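Local coordinates for protein interferon (PDB 3PIV) that probably acts as a secreted type I interferon cytokine of zebrafish, binding cell-surface receptors in antiviral defence, at residues A[37-40]-A[41-44]; A[46-49]-A[50-54]; A[138-141]-A[142-146]. All coordinates share one frame; numbering follows the deposited sequence.

Contact 1. Residues A[37-40]-A[41-44]; sequences SRLY and TLMD
Thr41 folds its hydroxyl back onto the turn before it, where OG1 hydrogen-bonds to Ser37 O at 3.1 Å beside the ordinary helical bond from Thr41 N to the same oxygen. The two donors come to Ser37 O from opposite faces of its carbonyl plane, OG1 the farther out of it, standing 37° above. With OG1 placed beside its own backbone N (chi1 -69°), the hydroxyl faces toward the N-terminal end of helix 37-44, while the CG2 methyl lies anti to that N. A beta-branched residue with a hydroxyl suits this exposed side, because it can satisfy its own polar group on the backbone.

On another side of the helix the contact is apolar. One methyl of Leu39, CD2, serves two neighbours: it lies 3.9 Å from Leu42 CD2, whose side chain runs across it at a slant, and 4.0 Å from Met43 CG, whose chain runs alongside and points the same way. Met43 is bent at both chi2 and chi3, which curls its thioether over the helix surface. A flexible, unbranched methionine fits such a curved path. Leu39 and Met43 also pack on Phe54 of helix 48-66 and Tyr112 of helix 111-129.

Asp44 N bonds to Tyr40 O at 2.7 Å. The Asp44 carboxylate lies near that oxygen too, with CG 3.0 Å from Tyr40 O, but takes its partner in Arg150, a salt bridge through OD2; Tyr40 OH bonds to His147 ND1. The chemistry thus divides this short amphipathic helix into an exposed threonine tied to the Ser37 carbonyl one turn back, a greasy ridge of leucines and methionine, and a side turned to helix 134-158, where the buried Tyr40 ring packs and Arg150 probably stabilises the charged form of Asp44.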
loop_
_atom_site.group_PDB
_atom_site.type_symbol
_atom_site.label_atom_id
_atom_site.label_comp_id
_atom_site.label_asym_id
_atom_site.label_seq_id
_atom_site.Cartn_x
_atom_site.Cartn_y
_atom_site.Cartn_z
ATOM N N SER A 37 10.076 -4.731 -5.939
ATOM C CA SER A 37 9.860 -4.563 -7.383
ATOM C C SER A 37 9.802 -5.901 -8.125
ATOM O O SER A 37 9.059 -6.070 -9.081
ATOM C CB SER A 37 10.963 -3.688 -7.976
ATOM O OG SER A 37 12.185 -3.939 -7.304
ATOM N N ARG A 38 10.614 -6.841 -7.677
ATOM C CA ARG A 38 10.544 -8.224 -8.109
ATOM C C ARG A 38 9.091 -8.717 -8.089
ATOM O O ARG A 38 8.556 -9.212 -9.084
ATOM C CB ARG A 38 11.371 -9.021 -7.108
ATOM C CG ARG A 38 12.146 -8.070 -6.164
ATOM C CD ARG A 38 11.946 -8.376 -4.677
ATOM N NE ARG A 38 10.657 -8.978 -4.360
ATOM C CZ ARG A 38 10.381 -9.511 -3.167
ATOM N NH1 ARG A 38 11.311 -9.481 -2.215
ATOM N NH2 ARG A 38 9.194 -10.072 -2.906
ATOM N N LEU A 39 8.452 -8.554 -6.939
ATOM C CA LEU A 39 7.074 -8.992 -6.739
ATOM C C LEU A 39 6.113 -8.271 -7.676
ATOM O O LEU A 39 5.244 -8.889 -8.289
ATOM C CB LEU A 39 6.675 -8.729 -5.287
ATOM C CG LEU A 39 5.650 -9.604 -4.575
ATOM C CD1 LEU A 39 4.751 -8.711 -3.738
ATOM C CD2 LEU A 39 4.855 -10.478 -5.533
ATOM N N TYR A 40 6.261 -6.955 -7.785
ATOM C CA TYR A 40 5.345 -6.179 -8.599
ATOM C C TYR A 40 5.454 -6.572 -10.069
ATOM O O TYR A 40 4.447 -6.606 -10.780
ATOM C CB TYR A 40 5.585 -4.675 -8.419
ATOM C CG TYR A 40 4.783 -4.091 -7.296
ATOM C CD1 TYR A 40 3.489 -3.622 -7.512
ATOM C CD2 TYR A 40 5.286 -4.053 -6.009
ATOM C CE1 TYR A 40 2.735 -3.103 -6.476
ATOM C CE2 TYR A 40 4.534 -3.537 -4.963
ATOM C CZ TYR A 40 3.267 -3.064 -5.208
ATOM O OH TYR A 40 2.527 -2.554 -4.181
ATOM N N THR A 41 6.677 -6.862 -10.518
ATOM C CA THR A 41 6.905 -7.332 -11.890
ATOM C C THR A 41 6.068 -8.588 -12.115
ATOM O O THR A 41 5.311 -8.664 -13.085
ATOM C CB THR A 41 8.411 -7.629 -12.167
ATOM O OG1 THR A 41 9.153 -6.404 -12.182
ATOM C CG2 THR A 41 8.593 -8.330 -13.504
ATOM N N LEU A 42 6.194 -9.550 -11.198
ATOM C CA LEU A 42 5.380 -10.765 -11.227
ATOM C C LEU A 42 3.880 -10.455 -11.269
ATOM O O LEU A 42 3.149 -11.022 -12.069
ATOM C CB LEU A 42 5.711 -11.646 -10.022
ATOM C CG LEU A 42 4.791 -12.812 -9.636
ATOM C CD1 LEU A 42 4.913 -13.964 -10.612
ATOM C CD2 LEU A 42 5.106 -13.292 -8.222
ATOM N N MET A 43 3.424 -9.541 -10.418
ATOM C CA MET A 43 2.010 -9.197 -10.386
ATOM C C MET A 43 1.567 -8.502 -11.679
ATOM O O MET A 43 0.418 -8.643 -12.133
ATOM C CB MET A 43 1.685 -8.343 -9.149
ATOM C CG MET A 43 1.923 -9.044 -7.805
ATOM S SD MET A 43 1.306 -10.745 -7.694
ATOM C CE MET A 43 -0.344 -10.536 -8.384
ATOM N N ASP A 44 2.482 -7.753 -12.282
ATOM C CA ASP A 44 2.174 -7.071 -13.532
ATOM C C ASP A 44 1.633 -8.048 -14.599
ATOM O O ASP A 44 0.790 -7.674 -15.422
ATOM C CB ASP A 44 3.408 -6.331 -14.062
ATOM C CG ASP A 44 3.711 -5.047 -13.291
ATOM O OD1 ASP A 44 2.776 -4.429 -12.739
ATOM O OD2 ASP A 44 4.896 -4.654 -13.243
#

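Contact 2. Residues A[46-49]-A[50-54]; sequences SKVE and DQVKF
Lys47 stands at the N-cap of helix 48-66, whose first turn is laid down by Gln51 N bonding to Lys47 O at 3.0 Å, Val52 N to Val48 O and Lys53 N to Glu49 O. A water supplements these bonds at the start of the helix: it accepts from Lys47 N and donates to Asp50 OD2, the latter link being 2.6 Å. The carboxylate of Asp50, three residues on, therefore reaches back to the entering chain through one bridging water. Its CG lies beside its own backbone N (chi1 -69°), and CB rests 3.5 Å from Lys47 O. The other carboxylate oxygen, OD1, is bound by Tyr112 OH, so both oxygens have partners. An acidic residue suits a helix start, where its charge probably interacts favourably with the helix dipole.

Gln51 turns the same way at chi1 and then extends, bringing its amide close to the Ser46 carbonyl. CD lies 3.4 Å from Ser46 O, and OE1 is 3.5 Å from Val48 CA. NE2 instead donates to Met43 O, making a long amide useful for spanning the turn between two helices; Ser46 OG likewise reaches back, to Leu42 O.

On a different flank, Val48 CG2 meets Val52 CG2 at 4.2 Å, a light apolar touch one turn apart. Lys53 lays its CG 3.1 Å from Glu49 O before its extended chain carries the amine onward, and NZ makes a weak hydrogen bond to Ala104 O.

Around this helix start, Val52 packs on Leu96 and Val100 of helix 79-101, Phe54 enters the core against Tyr112 and Ile116 of helix 111-129, and Gln51 and Phe54 meet Ile154 of helix 134-158, so the first turns are wedged among three helices.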
loop_
_atom_site.group_PDB
_atom_site.type_symbol
_atom_site.label_atom_id
_atom_site.label_comp_id
_atom_site.label_asym_id
_atom_site.label_seq_id
_atom_site.Cartn_x
_atom_site.Cartn_y
_atom_site.Cartn_z
ATOM N N SER A 46 0.497 -11.355 -13.820
ATOM C CA SER A 46 -0.367 -12.368 -13.222
ATOM C C SER A 46 -1.777 -12.203 -13.750
ATOM O O SER A 46 -2.102 -11.169 -14.319
ATOM C CB SER A 46 -0.379 -12.218 -11.705
ATOM O OG SER A 46 0.900 -12.472 -11.168
ATOM N N LYS A 47 -2.611 -13.220 -13.552
ATOM C CA LYS A 47 -4.017 -13.163 -13.957
ATOM C C LYS A 47 -4.760 -12.098 -13.159
ATOM O O LYS A 47 -4.303 -11.697 -12.089
ATOM C CB LYS A 47 -4.687 -14.528 -13.752
ATOM C CG LYS A 47 -3.949 -15.660 -14.453
ATOM C CD LYS A 47 -4.687 -16.984 -14.329
ATOM C CE LYS A 47 -4.125 -18.018 -15.302
ATOM N NZ LYS A 47 -2.664 -18.234 -15.122
ATOM N N VAL A 48 -5.907 -11.663 -13.672
ATOM C CA VAL A 48 -6.658 -10.576 -13.062
ATOM C C VAL A 48 -7.131 -10.897 -11.637
ATOM O O VAL A 48 -7.018 -10.061 -10.748
ATOM C CB VAL A 48 -7.837 -10.115 -13.953
ATOM C CG1 VAL A 48 -8.578 -11.310 -14.492
ATOM C CG2 VAL A 48 -8.790 -9.209 -13.173
ATOM N N GLU A 49 -7.625 -12.106 -11.414
ATOM C CA GLU A 49 -8.095 -12.490 -10.088
ATOM C C GLU A 49 -6.995 -12.310 -9.060
ATOM O O GLU A 49 -7.237 -11.846 -7.938
ATOM C CB GLU A 49 -8.589 -13.935 -10.075
ATOM C CG GLU A 49 -9.822 -14.170 -10.936
ATOM C CD GLU A 49 -10.664 -15.342 -10.447
ATOM O OE1 GLU A 49 -10.221 -16.060 -9.518
ATOM O OE2 GLU A 49 -11.775 -15.543 -10.992
ATOM N N ASP A 50 -5.780 -12.676 -9.453
ATOM C CA ASP A 50 -4.630 -12.568 -8.576
ATOM C C ASP A 50 -4.231 -11.115 -8.377
ATOM O O ASP A 50 -3.807 -10.713 -7.290
ATOM C CB ASP A 50 -3.465 -13.372 -9.138
ATOM C CG ASP A 50 -3.720 -14.851 -9.086
ATOM O OD1 ASP A 50 -4.110 -15.330 -8.005
ATOM O OD2 ASP A 50 -3.544 -15.533 -10.115
ATOM N N GLN A 51 -4.377 -10.320 -9.426
ATOM C CA GLN A 51 -4.037 -8.905 -9.323
ATOM C C GLN A 51 -4.911 -8.193 -8.290
ATOM O O GLN A 51 -4.415 -7.426 -7.466
ATOM C CB GLN A 51 -4.110 -8.228 -10.700
ATOM C CG GLN A 51 -3.003 -8.708 -11.649
ATOM C CD GLN A 51 -3.145 -8.153 -13.058
ATOM O OE1 GLN A 51 -4.248 -8.089 -13.610
ATOM N NE2 GLN A 51 -2.022 -7.742 -13.644
ATOM N N VAL A 52 -6.213 -8.442 -8.357
ATOM C CA VAL A 52 -7.171 -7.828 -7.448
ATOM C C VAL A 52 -6.971 -8.292 -6.004
ATOM O O VAL A 52 -7.043 -7.491 -5.080
ATOM C CB VAL A 52 -8.606 -8.136 -7.876
ATOM C CG1 VAL A 52 -9.606 -7.594 -6.843
ATOM C CG2 VAL A 52 -8.876 -7.557 -9.274
ATOM N N LYS A 53 -6.733 -9.587 -5.813
ATOM C CA LYS A 53 -6.460 -10.118 -4.489
ATOM C C LYS A 53 -5.231 -9.433 -3.936
ATOM O O LYS A 53 -5.189 -9.091 -2.764
ATOM C CB LYS A 53 -6.205 -11.620 -4.541
ATOM C CG LYS A 53 -7.417 -12.465 -4.899
ATOM C CD LYS A 53 -7.098 -13.921 -4.649
ATOM C CE LYS A 53 -8.079 -14.842 -5.343
ATOM N NZ LYS A 53 -8.055 -16.192 -4.689
ATOM N N PHE A 54 -4.232 -9.258 -4.799
ATOM C CA PHE A 54 -2.986 -8.573 -4.460
ATOM C C PHE A 54 -3.197 -7.099 -4.123
ATOM O O PHE A 54 -2.505 -6.542 -3.264
ATOM C CB PHE A 54 -1.983 -8.668 -5.617
ATOM C CG PHE A 54 -0.673 -7.967 -5.334
ATOM C CD1 PHE A 54 0.300 -8.577 -4.558
ATOM C CD2 PHE A 54 -0.436 -6.678 -5.807
ATOM C CE1 PHE A 54 1.506 -7.931 -4.274
ATOM C CE2 PHE A 54 0.778 -6.017 -5.536
ATOM C CZ PHE A 54 1.746 -6.644 -4.771
HETATM O O HOH W 1 -1.550 -15.402 -11.751
#

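Contact 3. Residues A[138-141]-A[142-146]; sequences EQIR and RVVKS
This is a stretch of helix 134-158, the last helix of the type I interferon helical bundle, and its regular i to i+4 ladder is typified by Val144 N bonding to Ile140 O at 2.9 Å. The same pair meets through its side chains: Ile140 CG2 and Val144 CG2 lie 4.3 Å apart, one methyl following the other along a buried face. With Val144 CG1 anti to the backbone N (chi1 166°), CG2 falls beside that N, 3.3 Å from Ile140 O. Compact beta-branched residues suit this face, since they fill it without long, mobile chains. Val143 has the same rotamer, with its CG2 3.4 Å from Gln139 O, but points to helix 111-129.

The charged groups lie elsewhere on the helix. Glu138 and Arg141 form a salt bridge, Arg141 NH1 donating to the syn lone pair of Glu138 OE1 at 3.0 Å, with the oxygen in the guanidinium plane. The extended arginine has further partners that fix its rotation: NH2 donates to Leu21 O and Gly26 O, and Tyr28 adds a cation-pi contact. Glu138 OE2 accepts from Trp77 NE1. A buried arginine suits such a place because its several N-H groups can tie the end of helix 10-23, through Leu21, and the following Gly26 to helix 134-158.

Arg142 places CG anti to its backbone N (chi1 178°) and bends at chi2, bringing NH1 to Ser146 OG at 2.7 Å, with the hydroxyl 16° out of the guanidinium plane. Lys145 CD lies over one face of that guanidinium, toward the rim.

Among its neighbours, Ile140 packs on Leu123 and Leu127 of helix 111-129 and on Leu65 and Met66 of helix 48-66, Val144 touches Ile62 and Leu21, Lys145 touches Leu18 and Leu21 of helix 10-23, and Gln139 bonds to the loop at Asp30, Glu32 and Thr33.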
loop_
_atom_site.group_PDB
_atom_site.type_symbol
_atom_site.label_atom_id
_atom_site.label_comp_id
_atom_site.label_asym_id
_atom_site.label_seq_id
_atom_site.Cartn_x
_atom_site.Cartn_y
_atom_site.Cartn_z
ATOM N N GLU A 138 9.848 8.652 7.348
ATOM C CA GLU A 138 9.980 9.212 6.010
ATOM C C GLU A 138 10.389 8.156 4.987
ATOM O O GLU A 138 9.988 8.231 3.825
ATOM C CB GLU A 138 10.936 10.402 6.012
ATOM C CG GLU A 138 10.383 11.606 6.739
ATOM C CD GLU A 138 9.183 12.230 6.029
ATOM O OE1 GLU A 138 8.916 11.870 4.857
ATOM O OE2 GLU A 138 8.514 13.096 6.634
ATOM N N GLN A 139 11.158 7.163 5.417
ATOM C CA GLN A 139 11.429 6.030 4.546
ATOM C C GLN A 139 10.128 5.286 4.265
ATOM O O GLN A 139 9.821 4.996 3.114
ATOM C CB GLN A 139 12.452 5.087 5.155
ATOM C CG GLN A 139 13.854 5.623 5.069
ATOM C CD GLN A 139 14.233 5.966 3.638
ATOM O OE1 GLN A 139 14.388 5.076 2.800
ATOM N NE2 GLN A 139 14.391 7.260 3.356
ATOM N N ILE A 140 9.359 4.981 5.310
ATOM C CA ILE A 140 8.092 4.286 5.108
ATOM C C ILE A 140 7.193 5.065 4.134
ATOM O O ILE A 140 6.632 4.494 3.198
ATOM C CB ILE A 140 7.354 3.997 6.448
ATOM C CG1 ILE A 140 7.804 2.653 7.030
ATOM C CG2 ILE A 140 5.846 3.953 6.239
ATOM C CD1 ILE A 140 9.284 2.397 7.002
ATOM N N ARG A 141 7.083 6.370 4.347
ATOM C CA ARG A 141 6.300 7.231 3.481
ATOM C C ARG A 141 6.800 7.192 2.019
ATOM O O ARG A 141 6.006 7.070 1.073
ATOM C CB ARG A 141 6.327 8.649 4.040
ATOM C CG ARG A 141 5.578 9.657 3.234
ATOM C CD ARG A 141 5.476 10.946 4.009
ATOM N NE ARG A 141 4.906 12.017 3.211
ATOM C CZ ARG A 141 5.554 13.128 2.884
ATOM N NH1 ARG A 141 6.797 13.312 3.296
ATOM N NH2 ARG A 141 4.947 14.058 2.161
ATOM N N ARG A 142 8.110 7.287 1.829
ATOM C CA ARG A 142 8.652 7.207 0.469
ATOM C C ARG A 142 8.338 5.836 -0.145
ATOM O O ARG A 142 7.953 5.758 -1.308
ATOM C CB ARG A 142 10.154 7.478 0.444
ATOM C CG ARG A 142 10.795 7.362 -0.970
ATOM C CD ARG A 142 10.100 8.256 -1.986
ATOM N NE ARG A 142 10.586 8.072 -3.359
ATOM C CZ ARG A 142 10.157 7.121 -4.189
ATOM N NH1 ARG A 142 9.239 6.248 -3.788
ATOM N NH2 ARG A 142 10.654 7.031 -5.421
ATOM N N VAL A 143 8.465 4.771 0.649
ATOM C CA VAL A 143 8.175 3.408 0.184
ATOM C C VAL A 143 6.711 3.247 -0.242
ATOM O O VAL A 143 6.426 2.679 -1.290
ATOM C CB VAL A 143 8.533 2.329 1.244
ATOM C CG1 VAL A 143 7.831 1.007 0.936
ATOM C CG2 VAL A 143 10.046 2.124 1.314
ATOM N N VAL A 144 5.793 3.770 0.566
ATOM C CA VAL A 144 4.363 3.697 0.268
ATOM C C VAL A 144 4.035 4.418 -1.042
ATOM O O VAL A 144 3.181 3.971 -1.812
ATOM C CB VAL A 144 3.523 4.288 1.415
ATOM C CG1 VAL A 144 2.080 4.517 0.975
ATOM C CG2 VAL A 144 3.568 3.363 2.614
ATOM N N LYS A 145 4.714 5.535 -1.285
ATOM C CA LYS A 145 4.603 6.225 -2.573
ATOM C C LYS A 145 4.910 5.261 -3.711
ATOM O O LYS A 145 4.171 5.187 -4.684
ATOM C CB LYS A 145 5.542 7.429 -2.648
ATOM C CG LYS A 145 5.449 8.193 -3.988
ATOM C CD LYS A 145 6.468 9.320 -4.072
ATOM C CE LYS A 145 6.226 10.215 -5.279
ATOM N NZ LYS A 145 7.153 11.380 -5.276
ATOM N N SER A 146 5.997 4.507 -3.581
ATOM C CA SER A 146 6.334 3.524 -4.605
ATOM C C SER A 146 5.280 2.423 -4.784
ATOM O O SER A 146 5.032 1.984 -5.896
ATOM C CB SER A 146 7.718 2.927 -4.367
ATOM O OG SER A 146 8.709 3.796 -4.893
#

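Along the chain the contacts come in series: contact 1 on helix 37-44, contact 2 at the start of helix 48-66, and contact 3 on helix 134-158. Contacts 1 and 2 are neighbours, their centres about 11 Å apart, and they touch where Leu39 and Tyr40 pack on Phe54. Contact 3 lies farther off, its centre about 18 Å from that of contact 1 and 23 Å from that of contact 2, on the opposite side of the chain's centre from contact 2. Helix 134-158 nevertheless joins all three, since its later residues reach both earlier contacts. Together they belong to one helical bundle, the scaffold that in this cytokine family carries the receptor-binding surfaces.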